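Local coordinates for protein CRISPR-associated endonuclease Cas9 (Campylobacter jejuni subsp. jejuni serotype O:2, PDB 5X2G) that cleaves invading DNA under the guidance of RNA, as part of a bacterial CRISPR immune system against mobile genetic elements, at residues D685-K690 / Y733-S738; K694-P699 / G804-K809; L744-T749 / V810-I815. One frame throughout, in Å; residues are numbered along the deposited sequence.

Interaction 1 (D685-K690 / Y733-S738); sequences DIFKHK and YEFCFS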
loop_
_atom_site.group_PDB
_atom_site.type_symbol
_atom_site.label_atom_id
_atom_site.label_comp_id
_atom_site.label_asym_id
_atom_site.label_seq_id
_atom_site.Cartn_x
_atom_site.Cartn_y
_atom_site.Cartn_z
ATOM N N ASP A 685 -0.929 29.853 6.907
ATOM C CA ASP A 685 -1.569 30.669 7.928
ATOM C C ASP A 685 -1.707 32.100 7.428
ATOM O O ASP A 685 -0.722 32.717 7.004
ATOM C CB ASP A 685 -0.776 30.623 9.233
ATOM C CG ASP A 685 -0.819 29.253 9.892
ATOM O OD1 ASP A 685 -1.579 28.379 9.418
ATOM O OD2 ASP A 685 -0.087 29.047 10.882
ATOM N N ILE A 686 -2.931 32.623 7.477
ATOM C CA ILE A 686 -3.258 33.931 6.927
ATOM C C ILE A 686 -3.309 34.944 8.062
ATOM O O ILE A 686 -3.984 34.721 9.077
ATOM C CB ILE A 686 -4.593 33.893 6.162
ATOM C CG1 ILE A 686 -4.522 32.878 5.018
ATOM C CG2 ILE A 686 -4.944 35.274 5.624
ATOM C CD1 ILE A 686 -3.531 33.256 3.933
ATOM N N PHE A 687 -2.595 36.053 7.893
ATOM C CA PHE A 687 -2.594 37.152 8.845
ATOM C C PHE A 687 -3.143 38.407 8.183
ATOM O O PHE A 687 -3.163 38.533 6.955
ATOM C CB PHE A 687 -1.184 37.431 9.382
ATOM C CG PHE A 687 -0.644 36.351 10.281
ATOM C CD1 PHE A 687 -0.170 35.162 9.751
ATOM C CD2 PHE A 687 -0.596 36.534 11.653
ATOM C CE1 PHE A 687 0.326 34.170 10.574
ATOM C CE2 PHE A 687 -0.099 35.547 12.480
ATOM C CZ PHE A 687 0.364 34.364 11.940
ATOM N N LYS A 688 -3.589 39.343 9.014
ATOM C CA LYS A 688 -4.095 40.627 8.551
ATOM C C LYS A 688 -3.481 41.721 9.407
ATOM O O LYS A 688 -3.540 41.652 10.638
ATOM C CB LYS A 688 -5.624 40.681 8.619
ATOM C CG LYS A 688 -6.235 42.027 8.267
ATOM C CD LYS A 688 -7.696 41.863 7.869
ATOM C CE LYS A 688 -8.517 43.092 8.215
ATOM N NZ LYS A 688 -8.656 43.266 9.690
ATOM N N HIS A 689 -2.879 42.714 8.757
ATOM C CA HIS A 689 -2.291 43.828 9.486
ATOM C C HIS A 689 -3.391 44.630 10.172
ATOM O O HIS A 689 -4.395 44.987 9.548
ATOM C CB HIS A 689 -1.483 44.718 8.544
ATOM C CG HIS A 689 -0.643 45.736 9.248
ATOM N ND1 HIS A 689 -1.163 46.907 9.757
ATOM C CD2 HIS A 689 0.681 45.758 9.533
ATOM C CE1 HIS A 689 -0.195 47.606 10.325
ATOM N NE2 HIS A 689 0.933 46.931 10.201
ATOM N N LYS A 690 -3.196 44.914 11.463
ATOM C CA LYS A 690 -4.260 45.484 12.285
ATOM C C LYS A 690 -4.684 46.877 11.837
ATOM O O LYS A 690 -5.819 47.279 12.116
ATOM C CB LYS A 690 -3.823 45.529 13.747
ATOM C CG LYS A 690 -3.822 44.176 14.451
ATOM C CD LYS A 690 -3.117 44.284 15.796
ATOM C CE LYS A 690 -3.329 43.051 16.651
ATOM N NZ LYS A 690 -2.616 43.185 17.953
ATOM N N TYR A 733 0.382 42.239 13.496
ATOM C CA TYR A 733 -0.372 41.365 12.614
ATOM C C TYR A 733 -1.287 40.461 13.430
ATOM O O TYR A 733 -0.968 40.068 14.556
ATOM C CB TYR A 733 0.567 40.531 11.736
ATOM C CG TYR A 733 1.511 41.389 10.923
ATOM C CD1 TYR A 733 1.176 41.802 9.641
ATOM C CD2 TYR A 733 2.724 41.810 11.451
ATOM C CE1 TYR A 733 2.032 42.599 8.902
ATOM C CE2 TYR A 733 3.582 42.607 10.724
ATOM C CZ TYR A 733 3.233 42.998 9.450
ATOM O OH TYR A 733 4.090 43.790 8.725
ATOM N N GLU A 734 -2.432 40.142 12.840
ATOM C CA GLU A 734 -3.523 39.451 13.511
ATOM C C GLU A 734 -3.794 38.151 12.770
ATOM O O GLU A 734 -4.139 38.172 11.584
ATOM C CB GLU A 734 -4.763 40.349 13.541
ATOM C CG GLU A 734 -6.054 39.711 14.008
ATOM C CD GLU A 734 -7.244 40.640 13.810
ATOM O OE1 GLU A 734 -7.749 40.732 12.668
ATOM O OE2 GLU A 734 -7.660 41.298 14.787
ATOM N N PHE A 735 -3.619 37.024 13.458
ATOM C CA PHE A 735 -3.927 35.739 12.846
ATOM C C PHE A 735 -5.409 35.667 12.505
ATOM O O PHE A 735 -6.266 35.986 13.335
ATOM C CB PHE A 735 -3.540 34.592 13.779
ATOM C CG PHE A 735 -4.000 33.241 13.302
ATOM C CD1 PHE A 735 -3.357 32.604 12.252
ATOM C CD2 PHE A 735 -5.076 32.607 13.908
ATOM C CE1 PHE A 735 -3.780 31.359 11.811
ATOM C CE2 PHE A 735 -5.505 31.367 13.474
ATOM C CZ PHE A 735 -4.856 30.738 12.425
ATOM N N CYS A 736 -5.709 35.260 11.273
ATOM C CA CYS A 736 -7.085 35.158 10.801
ATOM C C CYS A 736 -7.592 33.721 10.840
ATOM O O CYS A 736 -8.567 33.422 11.533
ATOM C CB CYS A 736 -7.199 35.723 9.380
ATOM S SG CYS A 736 -6.754 37.458 9.244
ATOM N N PHE A 737 -6.940 32.827 10.104
ATOM C CA PHE A 737 -7.351 31.435 10.004
ATOM C C PHE A 737 -6.229 30.669 9.319
ATOM O O PHE A 737 -5.275 31.258 8.807
ATOM C CB PHE A 737 -8.669 31.283 9.239
ATOM C CG PHE A 737 -8.741 32.105 7.981
ATOM C CD1 PHE A 737 -8.169 31.650 6.803
ATOM C CD2 PHE A 737 -9.381 33.334 7.979
ATOM C CE1 PHE A 737 -8.231 32.408 5.646
ATOM C CE2 PHE A 737 -9.446 34.095 6.828
ATOM C CZ PHE A 737 -8.873 33.632 5.660
ATOM N N SER A 738 -6.350 29.346 9.333
ATOM C CA SER A 738 -5.431 28.460 8.637
ATOM C C SER A 738 -6.139 27.843 7.442
ATOM O O SER A 738 -7.302 27.440 7.538
ATOM C CB SER A 738 -4.912 27.354 9.557
ATOM O OG SER A 738 -4.029 27.878 10.531
#

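Interaction 2 (K694-P699 / G804-K809); sequences KFYAVP and GIQNLK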
loop_
_atom_site.group_PDB
_atom_site.type_symbol
_atom_site.label_atom_id
_atom_site.label_comp_id
_atom_site.label_asym_id
_atom_site.label_seq_id
_atom_site.Cartn_x
_atom_site.Cartn_y
_atom_site.Cartn_z
ATOM N N LYS A 694 -3.997 44.837 5.186
ATOM C CA LYS A 694 -3.352 43.992 4.192
ATOM C C LYS A 694 -3.219 42.569 4.722
ATOM O O LYS A 694 -3.029 42.343 5.920
ATOM C CB LYS A 694 -1.969 44.540 3.836
ATOM C CG LYS A 694 -1.946 45.999 3.433
ATOM C CD LYS A 694 -2.658 46.230 2.115
ATOM C CE LYS A 694 -2.382 47.630 1.590
ATOM N NZ LYS A 694 -0.923 47.876 1.428
ATOM N N PHE A 695 -3.315 41.603 3.814
ATOM C CA PHE A 695 -3.220 40.197 4.172
ATOM C C PHE A 695 -1.817 39.672 3.903
ATOM O O PHE A 695 -1.113 40.153 3.010
ATOM C CB PHE A 695 -4.249 39.360 3.406
ATOM C CG PHE A 695 -5.666 39.609 3.837
ATOM C CD1 PHE A 695 -6.181 38.986 4.967
ATOM C CD2 PHE A 695 -6.485 40.468 3.119
ATOM C CE1 PHE A 695 -7.487 39.216 5.372
ATOM C CE2 PHE A 695 -7.793 40.699 3.518
ATOM C CZ PHE A 695 -8.294 40.073 4.648
ATOM N N TYR A 696 -1.415 38.681 4.700
ATOM C CA TYR A 696 -0.087 38.089 4.631
ATOM C C TYR A 696 -0.202 36.592 4.890
ATOM O O TYR A 696 -1.083 36.142 5.627
ATOM C CB TYR A 696 0.867 38.743 5.641
ATOM C CG TYR A 696 1.085 40.222 5.402
ATOM C CD1 TYR A 696 0.223 41.172 5.942
ATOM C CD2 TYR A 696 2.152 40.671 4.637
ATOM C CE1 TYR A 696 0.420 42.525 5.720
ATOM C CE2 TYR A 696 2.357 42.019 4.411
ATOM C CZ TYR A 696 1.489 42.941 4.954
ATOM O OH TYR A 696 1.694 44.284 4.728
ATOM N N ALA A 697 0.693 35.820 4.275
ATOM C CA ALA A 697 0.609 34.365 4.311
ATOM C C ALA A 697 1.918 33.771 4.805
ATOM O O ALA A 697 2.994 34.149 4.329
ATOM C CB ALA A 697 0.272 33.793 2.931
ATOM N N VAL A 698 1.816 32.836 5.744
ATOM C CA VAL A 698 2.942 32.066 6.262
ATOM C C VAL A 698 2.819 30.645 5.719
ATOM O O VAL A 698 1.928 29.895 6.149
ATOM C CB VAL A 698 2.973 32.072 7.796
ATOM C CG1 VAL A 698 4.148 31.256 8.302
ATOM C CG2 VAL A 698 3.044 33.494 8.320
ATOM N N PRO A 699 3.672 30.227 4.785
ATOM C CA PRO A 699 3.592 28.855 4.272
ATOM C C PRO A 699 4.173 27.865 5.269
ATOM O O PRO A 699 5.151 28.150 5.966
ATOM C CB PRO A 699 4.429 28.913 2.990
ATOM C CG PRO A 699 5.454 29.964 3.279
ATOM C CD PRO A 699 4.779 30.984 4.173
ATOM N N GLY A 804 -3.638 37.569 -6.139
ATOM C CA GLY A 804 -2.859 38.141 -5.052
ATOM C C GLY A 804 -3.700 38.337 -3.802
ATOM O O GLY A 804 -4.863 38.736 -3.865
ATOM N N ILE A 805 -3.096 38.052 -2.650
ATOM C CA ILE A 805 -3.834 38.134 -1.395
ATOM C C ILE A 805 -3.730 39.509 -0.746
ATOM O O ILE A 805 -4.642 39.908 -0.015
ATOM C CB ILE A 805 -3.368 37.050 -0.410
ATOM C CG1 ILE A 805 -1.917 37.290 0.012
ATOM C CG2 ILE A 805 -3.516 35.680 -1.016
ATOM C CD1 ILE A 805 -1.440 36.347 1.089
ATOM N N GLN A 806 -2.640 40.241 -0.998
ATOM C CA GLN A 806 -2.301 41.387 -0.160
ATOM C C GLN A 806 -3.447 42.392 -0.100
ATOM O O GLN A 806 -3.830 42.850 0.984
ATOM C CB GLN A 806 -1.021 42.054 -0.667
ATOM C CG GLN A 806 -0.300 42.870 0.399
ATOM C CD GLN A 806 0.689 43.867 -0.182
ATOM O OE1 GLN A 806 0.847 43.969 -1.399
ATOM N NE2 GLN A 806 1.354 44.616 0.693
ATOM N N ASN A 807 -4.031 42.720 -1.252
ATOM C CA ASN A 807 -5.071 43.737 -1.337
ATOM C C ASN A 807 -6.450 43.141 -1.611
ATOM O O ASN A 807 -7.283 43.773 -2.265
ATOM C CB ASN A 807 -4.717 44.765 -2.409
ATOM C CG ASN A 807 -3.416 45.486 -2.124
ATOM O OD1 ASN A 807 -3.086 45.763 -0.972
ATOM N ND2 ASN A 807 -2.669 45.796 -3.178
ATOM N N LEU A 808 -6.708 41.931 -1.122
ATOM C CA LEU A 808 -8.025 41.333 -1.289
ATOM C C LEU A 808 -9.069 42.123 -0.506
ATOM O O LEU A 808 -8.849 42.508 0.645
ATOM C CB LEU A 808 -8.019 39.874 -0.835
ATOM C CG LEU A 808 -7.509 38.808 -1.811
ATOM C CD1 LEU A 808 -7.404 37.461 -1.115
ATOM C CD2 LEU A 808 -8.412 38.697 -3.030
ATOM N N LYS A 809 -10.209 42.375 -1.151
ATOM C CA LYS A 809 -11.291 43.111 -0.506
ATOM C C LYS A 809 -11.936 42.277 0.594
ATOM O O LYS A 809 -12.147 42.757 1.714
ATOM C CB LYS A 809 -12.327 43.514 -1.555
ATOM C CG LYS A 809 -12.781 44.956 -1.511
ATOM C CD LYS A 809 -13.273 45.374 -2.888
ATOM C CE LYS A 809 -14.018 46.695 -2.849
ATOM N NZ LYS A 809 -14.267 47.214 -4.224
#

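Interaction 3 (L744-T749 / V810-I815); sequences LILIQT and VFEKYI. With nucleotides of chain B.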
loop_
_atom_site.group_PDB
_atom_site.type_symbol
_atom_site.label_atom_id
_atom_site.label_comp_id
_atom_site.label_asym_id
_atom_site.label_seq_id
_atom_site.Cartn_x
_atom_site.Cartn_y
_atom_site.Cartn_z
ATOM N N LEU A 744 -12.717 25.909 2.175
ATOM C CA LEU A 744 -13.657 26.811 1.523
ATOM C C LEU A 744 -13.414 28.236 1.998
ATOM O O LEU A 744 -13.346 28.493 3.205
ATOM C CB LEU A 744 -15.100 26.404 1.812
ATOM C CG LEU A 744 -16.126 27.251 1.054
ATOM C CD1 LEU A 744 -16.077 26.941 -0.439
ATOM C CD2 LEU A 744 -17.530 27.062 1.607
ATOM N N ILE A 745 -13.283 29.163 1.047
ATOM C CA ILE A 745 -13.051 30.564 1.363
ATOM C C ILE A 745 -13.999 31.437 0.552
ATOM O O ILE A 745 -14.481 31.059 -0.519
ATOM C CB ILE A 745 -11.592 30.998 1.107
ATOM C CG1 ILE A 745 -11.242 30.853 -0.375
ATOM C CG2 ILE A 745 -10.639 30.198 1.974
ATOM C CD1 ILE A 745 -9.810 31.204 -0.704
ATOM N N LEU A 746 -14.261 32.623 1.092
ATOM C CA LEU A 746 -15.018 33.667 0.419
ATOM C C LEU A 746 -14.049 34.799 0.110
ATOM O O LEU A 746 -13.500 35.416 1.030
ATOM C CB LEU A 746 -16.171 34.156 1.298
ATOM C CG LEU A 746 -17.103 35.212 0.708
ATOM C CD1 LEU A 746 -18.045 34.583 -0.305
ATOM C CD2 LEU A 746 -17.878 35.912 1.809
ATOM N N ILE A 747 -13.826 35.062 -1.178
ATOM C CA ILE A 747 -12.870 36.078 -1.594
ATOM C C ILE A 747 -13.549 37.070 -2.524
ATOM O O ILE A 747 -14.540 36.764 -3.193
ATOM C CB ILE A 747 -11.621 35.484 -2.283
ATOM C CG1 ILE A 747 -12.015 34.683 -3.523
ATOM C CG2 ILE A 747 -10.820 34.636 -1.311
ATOM C CD1 ILE A 747 -10.831 34.230 -4.348
ATOM N N GLN A 748 -12.991 38.276 -2.555
ATOM C CA GLN A 748 -13.413 39.303 -3.496
ATOM C C GLN A 748 -12.196 40.142 -3.844
ATOM O O GLN A 748 -11.624 40.794 -2.967
ATOM C CB GLN A 748 -14.524 40.181 -2.912
ATOM C CG GLN A 748 -15.001 41.268 -3.870
ATOM C CD GLN A 748 -16.103 42.127 -3.286
ATOM O OE1 GLN A 748 -16.665 41.810 -2.238
ATOM N NE2 GLN A 748 -16.416 43.226 -3.962
ATOM N N THR A 749 -11.792 40.107 -5.110
ATOM C CA THR A 749 -10.732 40.987 -5.570
ATOM C C THR A 749 -11.296 42.383 -5.825
ATOM O O THR A 749 -12.509 42.608 -5.792
ATOM C CB THR A 749 -10.076 40.431 -6.833
ATOM O OG1 THR A 749 -10.956 40.609 -7.948
ATOM C CG2 THR A 749 -9.782 38.948 -6.665
ATOM N N VAL A 810 -12.260 41.025 0.285
ATOM C CA VAL A 810 -12.837 40.087 1.238
ATOM C C VAL A 810 -11.992 38.823 1.214
ATOM O O VAL A 810 -11.598 38.351 0.141
ATOM C CB VAL A 810 -14.312 39.770 0.907
ATOM C CG1 VAL A 810 -14.864 38.712 1.853
ATOM C CG2 VAL A 810 -15.157 41.039 0.964
ATOM N N PHE A 811 -11.693 38.288 2.400
ATOM C CA PHE A 811 -10.909 37.056 2.529
ATOM C C PHE A 811 -11.337 36.404 3.846
ATOM O O PHE A 811 -10.798 36.713 4.910
ATOM C CB PHE A 811 -9.412 37.337 2.489
ATOM C CG PHE A 811 -8.557 36.109 2.277
ATOM C CD1 PHE A 811 -9.131 34.860 2.083
ATOM C CD2 PHE A 811 -7.173 36.208 2.282
ATOM C CE1 PHE A 811 -8.341 33.738 1.893
ATOM C CE2 PHE A 811 -6.379 35.091 2.092
ATOM C CZ PHE A 811 -6.964 33.854 1.897
ATOM N N GLU A 812 -12.319 35.509 3.757
ATOM C CA GLU A 812 -12.888 34.854 4.924
ATOM C C GLU A 812 -12.896 33.347 4.718
ATOM O O GLU A 812 -12.922 32.853 3.588
ATOM C CB GLU A 812 -14.313 35.343 5.207
ATOM C CG GLU A 812 -14.505 36.836 5.045
ATOM C CD GLU A 812 -15.538 37.386 5.998
ATOM O OE1 GLU A 812 -15.169 37.709 7.147
ATOM O OE2 GLU A 812 -16.720 37.484 5.605
ATOM N N LYS A 813 -12.883 32.617 5.828
ATOM C CA LYS A 813 -12.896 31.163 5.801
ATOM C C LYS A 813 -14.285 30.643 6.146
ATOM O O LYS A 813 -14.960 31.176 7.031
ATOM C CB LYS A 813 -11.868 30.581 6.775
ATOM C CG LYS A 813 -11.725 29.071 6.669
ATOM C CD LYS A 813 -10.768 28.509 7.710
ATOM C CE LYS A 813 -10.564 27.016 7.505
ATOM N NZ LYS A 813 -9.747 26.402 8.589
ATOM N N TYR A 814 -14.710 29.602 5.435
ATOM C CA TYR A 814 -15.970 28.927 5.690
ATOM C C TYR A 814 -15.709 27.434 5.836
ATOM O O TYR A 814 -14.592 26.953 5.628
ATOM C CB TYR A 814 -16.988 29.204 4.573
ATOM C CG TYR A 814 -17.661 30.554 4.689
ATOM C CD1 TYR A 814 -16.964 31.726 4.424
ATOM C CD2 TYR A 814 -18.993 30.657 5.064
ATOM C CE1 TYR A 814 -17.577 32.964 4.533
ATOM C CE2 TYR A 814 -19.616 31.889 5.175
ATOM C CZ TYR A 814 -18.902 33.037 4.909
ATOM O OH TYR A 814 -19.516 34.262 5.020
ATOM N N ILE A 815 -16.750 26.698 6.211
ATOM C CA ILE A 815 -16.661 25.262 6.441
ATOM C C ILE A 815 -17.765 24.578 5.646
ATOM O O ILE A 815 -18.893 25.080 5.584
ATOM C CB ILE A 815 -16.779 24.916 7.942
ATOM C CG1 ILE A 815 -15.810 25.759 8.778
ATOM C CG2 ILE A 815 -16.522 23.437 8.172
ATOM C CD1 ILE A 815 -14.365 25.338 8.656
ATOM P P A B 76 -17.499 20.257 16.684
ATOM O OP1 A B 76 -16.284 20.991 17.126
ATOM O OP2 A B 76 -18.488 19.779 17.685
ATOM O "O5'" A B 76 -18.254 21.186 15.635
ATOM C "C5'" A B 76 -18.035 21.030 14.243
ATOM C "C4'" A B 76 -18.952 21.910 13.436
ATOM O "O4'" A B 76 -18.792 23.282 13.854
ATOM C "C3'" A B 76 -18.704 21.917 11.934
ATOM O "O3'" A B 76 -19.416 20.850 11.316
ATOM C "C2'" A B 76 -19.152 23.315 11.490
ATOM O "O2'" A B 76 -20.521 23.318 11.121
ATOM C "C1'" A B 76 -18.977 24.153 12.766
ATOM N N9 A B 76 -17.846 25.105 12.738
ATOM C C8 A B 76 -17.942 26.465 12.914
ATOM N N7 A B 76 -16.792 27.093 12.882
ATOM C C5 A B 76 -15.870 26.075 12.690
ATOM C C6 A B 76 -14.470 26.091 12.569
ATOM N N6 A B 76 -13.737 27.205 12.626
ATOM N N1 A B 76 -13.842 24.911 12.382
ATOM C C2 A B 76 -14.585 23.797 12.326
ATOM N N3 A B 76 -15.906 23.655 12.428
ATOM C C4 A B 76 -16.501 24.845 12.609
ATOM P P C B 77 -19.502 20.657 9.722
ATOM O OP1 C B 77 -20.245 21.782 9.096
ATOM O OP2 C B 77 -19.989 19.272 9.504
ATOM O "O5'" C B 77 -17.990 20.712 9.234
ATOM C "C5'" C B 77 -17.157 19.562 9.268
ATOM C "C4'" C B 77 -15.726 19.945 8.994
ATOM O "O4'" C B 77 -15.275 20.873 10.006
ATOM C "C3'" C B 77 -14.700 18.822 9.014
ATOM O "O3'" C B 77 -14.638 18.173 7.755
ATOM C "C2'" C B 77 -13.398 19.545 9.367
ATOM O "O2'" C B 77 -12.783 20.068 8.197
ATOM C "C1'" C B 77 -13.893 20.723 10.218
ATOM N N1 C B 77 -13.647 20.572 11.670
ATOM C C2 C B 77 -12.394 20.930 12.173
ATOM O O2 C B 77 -11.521 21.323 11.382
ATOM N N3 C B 77 -12.161 20.826 13.500
ATOM C C4 C B 77 -13.126 20.400 14.315
ATOM N N4 C B 77 -12.846 20.313 15.617
ATOM C C5 C B 77 -14.418 20.040 13.831
ATOM C C6 C B 77 -14.635 20.150 12.514
HETATM O O HOH W 1 -12.972 24.966 4.746
#

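Interaction 1 (D685-K690 / Y733-S738)
Tyr733 and His689 open a strand pairing between the central strand 683-689 and the outer strand 733-739 of a three-stranded antiparallel sheet. The imidazole turns an edge to the face of the tyrosine ring, a T-shaped stack with planes at 88° and centroids 5.0 Å apart. His689 ND1 also takes bonds from the amides of Lys691 and Thr692, which probably fixes the turn of the ring.

Glu734 forms a hydrogen-bonded pair with Lys688. Glu734 N to Lys688 O and Lys688 N to Glu734 O are both 2.9 Å. Their side chains run alongside each other, but Lys688 NZ stays 4.0 Å from Glu734 OE1, beyond a salt bridge.

Phe735 returns to the face that carries Tyr733. It sets its ring edge toward the face of Phe687, CD1 lying over the rim.

A classic beta bulge follows, with Cys736 and Phe737 both facing Ile686. Cys736 N reaches Ile686 O at 2.8 Å, and Ile686 N reaches Phe737 O at 3.0 Å. The thiol of Cys736 leans back to Lys688, SG to CB 3.5 Å. Phe737 CG sits between its own N and carbonyl carbon (chi1 45°), which swings the ring over Ile686, CE1 to CG1 3.8 Å.

Ser738 ends the run at Asp685, whose OD1 is salt-bridged to Arg683 and OD2 to Arg830. Ser738 OG donates to Asp685 OD1 at 2.7 Å, from 58° above the carboxylate plane.

Interaction 2 (K694-P699 / G804-K809)
Phe695 and Gln806 are joined by a backbone hydrogen bond. Phe695 N donates to Gln806 O at 3.1 Å, with an N-H...O angle of 166°. Gln806 belongs to a type I beta turn from Ile805 to Leu808, in the C-terminal PAM-interacting domain. The bond docks this turn on the start of strand 695-700, an outer strand of a separate three-stranded sheet.

Carbon atoms also meet the turn's carbonyls. Lys694 CA makes a CA-H...O contact of 3.4 Å with Gln806 O. The ring edge of Phe695 meets Leu808 O, with Phe695 CE2 3.6 Å from it, and Phe695 CB rests against Ile805 O.

Apolar packing is limited. Ile805 CG1 stands between its own N and carbonyl carbon (chi1 66°), and Ile805 CD1 extends to Ala697 CB at 3.6 Å. Phe695 CD2 lies 4.3 Å from Leu808 CB.

Polar side chains gather at the more exposed end. Lys694 bends at chi2 and runs alongside Asn807. Lys694 CD is 3.2 Å from Asn807 OD1, but Asn807 is poorly ordered.

One conventional hydrogen bond, with weaker C-H contacts to the turn's carbonyls, holds the turn. The polar hold thus depends more on the backbone than on side-chain charge.

Interaction 3 (L744-T749 / V810-I815)
Tyr814 lays its ring alongside Leu746, with CE1 3.7 Å from Leu746 CB and the hydroxyl end near CD2. The two belong to strands 744-748 and 810-816, inner neighbours of a six-stranded sheet of the C-terminal PAM-interacting domain, flanked by strands 756-764 and 822-824. The strand axes run at 175°, almost exactly antiparallel.

The backbones are joined along their length. Leu746 and Glu812 make a full hydrogen-bonded pair, with Leu746 N to Glu812 O at 2.8 Å. Tyr814 N reaches Leu744 O on one side of this pair. On the other, Gln748 N binds Val810 O, while the return bond from Val810 N to Gln748 O is weak.

The face with Tyr814 also holds Leu744, Leu746, Val810, Glu812 and Gln748. Leu744 CD2 packs on Tyr814 CB. The Gln748 chain is fully extended, CG anti to the backbone N (chi1 -180°). This lays OE1 against Val810 CG2 at 3.6 Å, while NE2 is held by the carbonyl of Met752. Phe757 meets the Tyr814 ring edge-to-face.

On the opposite face, Ile747 and Ile745 receive the ring of Phe811. Ile747 CG2 lies 3.8 Å from Phe811 CD1, and Ile745 CD1 is 3.9 Å from Phe811 CE1. The rings of Phe695 and Phe737 stand edge-to-face to this phenylalanine. Lys813 is on the same face and gives its NZ to the carbonyl of Ser738.

A water joins the strands where the pairing ends. It takes the N-H of Leu744 and lies within bonding distance of Tyr814 O, probably as donor. Just beyond, Ile815 meets the RNA. Its CD1 packs against one face of the adenine of A76 of chain B, 3.8 Å from N1, and its CG2 sits 3.3 Å from O5' of C77 of chain B.

Interaction 1 and the strand of interaction 2 lie in one three-stranded sheet, where strand 683-689 lies between 733-739 and 695-700. Phe687 N to Tyr696 O (2.7 Å) joins them. Both contacts are only partly buried. Interaction 3 belongs to the larger sheet and is the more buried contact. The loop 804-809 of interaction 2 leads directly into its strand 810-816. Phe811 sits where the two sheets meet, and also touches Ile686 of interaction 1. The chemistry follows position. Interaction 3 packs aliphatic side chains against two aromatic rings over regular strand pairing. Interaction 1 adds aromatic stacks, a bulge and a bound carboxylate. Interaction 2 is smaller, a turn docked largely through backbone carbonyls.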